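Local atomic coordinates of beta-carbonic anhydrase (Methanothermobacter thermautotrophicus, PDB entry 1G5C), a protein that catalyses the reversible hydration of carbon dioxide to bicarbonate, as a zinc-dependent carbonic anhydrase of the beta class. Residues 143-146 / 147-151. Sequence-based numbering, arbitrary orientation.
Sequences PLIP and ESIGV. With CA (calcium ion), chain H.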
loop_
_atom_site.group_PDB
_atom_site.type_symbol
_atom_site.label_atom_id
_atom_site.label_comp_id
_atom_site.label_asym_id
_atom_site.label_seq_id
_atom_site.Cartn_x
_atom_site.Cartn_y
_atom_site.Cartn_z
ATOM N N PRO A 143 9.633 17.564 -2.584
ATOM C CA PRO A 143 10.458 18.069 -1.481
ATOM C C PRO A 143 10.473 17.090 -0.290
ATOM O O PRO A 143 11.263 17.243 0.645
ATOM C CB PRO A 143 9.810 19.419 -1.145
ATOM C CG PRO A 143 8.374 19.239 -1.595
ATOM C CD PRO A 143 8.536 18.501 -2.899
ATOM N N LEU A 144 9.605 16.079 -0.330
ATOM C CA LEU A 144 9.556 15.068 0.734
ATOM C C LEU A 144 10.527 13.924 0.438
ATOM O O LEU A 144 10.855 13.123 1.316
ATOM C CB LEU A 144 8.150 14.477 0.857
ATOM C CG LEU A 144 7.183 15.170 1.801
ATOM C CD1 LEU A 144 5.814 14.502 1.725
ATOM C CD2 LEU A 144 7.743 15.099 3.214
ATOM N N ILE A 145 10.969 13.837 -0.810
ATOM C CA ILE A 145 11.895 12.778 -1.197
ATOM C C ILE A 145 13.318 13.349 -1.349
ATOM O O ILE A 145 13.589 14.110 -2.283
ATOM C CB ILE A 145 11.457 12.142 -2.540
ATOM C CG1 ILE A 145 9.974 11.740 -2.482
ATOM C CG2 ILE A 145 12.331 10.938 -2.850
ATOM C CD1 ILE A 145 9.612 10.758 -1.340
ATOM N N PRO A 146 14.241 12.991 -0.436
ATOM C CA PRO A 146 15.619 13.498 -0.519
ATOM C C PRO A 146 16.307 12.960 -1.765
ATOM O O PRO A 146 16.050 11.820 -2.184
ATOM C CB PRO A 146 16.278 12.967 0.763
ATOM C CG PRO A 146 15.133 12.762 1.703
ATOM C CD PRO A 146 14.043 12.210 0.796
ATOM N N GLU A 147 17.183 13.764 -2.363
ATOM C CA GLU A 147 17.874 13.304 -3.558
ATOM C C GLU A 147 18.822 12.175 -3.237
ATOM O O GLU A 147 19.206 11.455 -4.117
ATOM C CB GLU A 147 18.613 14.445 -4.261
ATOM C CG GLU A 147 17.663 15.379 -4.979
ATOM C CD GLU A 147 18.375 16.415 -5.830
ATOM O OE1 GLU A 147 19.607 16.585 -5.656
ATOM O OE2 GLU A 147 17.691 17.070 -6.655
ATOM N N SER A 148 19.189 11.989 -1.976
ATOM C CA SER A 148 20.066 10.868 -1.662
ATOM C C SER A 148 19.329 9.516 -1.850
ATOM O O SER A 148 19.947 8.449 -1.791
ATOM C CB SER A 148 20.574 10.973 -0.230
ATOM O OG SER A 148 19.501 10.950 0.686
ATOM N N ILE A 149 18.013 9.563 -2.073
ATOM C CA ILE A 149 17.230 8.337 -2.274
ATOM C C ILE A 149 17.275 7.888 -3.745
ATOM O O ILE A 149 17.019 8.677 -4.651
ATOM C CB ILE A 149 15.736 8.547 -1.869
ATOM C CG1 ILE A 149 15.647 9.147 -0.459
ATOM C CG2 ILE A 149 14.988 7.220 -1.914
ATOM C CD1 ILE A 149 16.400 8.338 0.624
ATOM N N GLY A 150 17.607 6.626 -3.991
ATOM C CA GLY A 150 17.631 6.161 -5.368
ATOM C C GLY A 150 16.220 5.818 -5.812
ATOM O O GLY A 150 15.507 5.116 -5.090
ATOM N N VAL A 151 15.801 6.312 -6.979
ATOM C CA VAL A 151 14.452 6.049 -7.486
ATOM C C VAL A 151 14.549 5.451 -8.888
ATOM O O VAL A 151 15.059 6.088 -9.825
ATOM C CB VAL A 151 13.611 7.340 -7.507
ATOM C CG1 VAL A 151 12.181 7.031 -7.914
ATOM C CG2 VAL A 151 13.627 7.984 -6.131
HETATM CA CA CA H . 20.912 10.919 -5.775
HETATM O O HOH W 1 19.049 9.080 -6.020
#
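Pro146 and Ile149 are the first and last residues of a type I beta turn: both middle residues, Glu147 and Ser148, have helix-like backbone angles, as type I requires, and a hydrogen bond from Ile149 N to Pro146 O, 3.0 Å, closes it. The bond is fairly straight at nitrogen (160°), but the donor stands above the carbonyl plane. Side-chain packing accompanies it: the proline ring and the isoleucine side chain run alongside each other, with CD of Pro146 3.7 Å from Ile149 CG1. A chi1 of -51° turns that branch opposite its own carbonyl carbon and close to the amide N, hence also 3.2 Å from Pro146 O. Ile145 adds a looser apolar contact, CG2 to Ile149 CB at 4.3 Å. At the turn's corner Glu147 meets Pro146 through the base of its side chain, CB lying 3.7 Å from Pro146 C, while its carbonyl O binds a calcium ion at 2.4 Å; a water on the same ion donates to Ile149 O, tying the metal to the end of the turn. The loop links helix 128-141 to strand 150-156. Ile145 and Ile149 pack on Ile74 and Pro146 on Tyr75, both of helix 64-77, and Leu107 of the second subunit packs against Pro146 and Ser148.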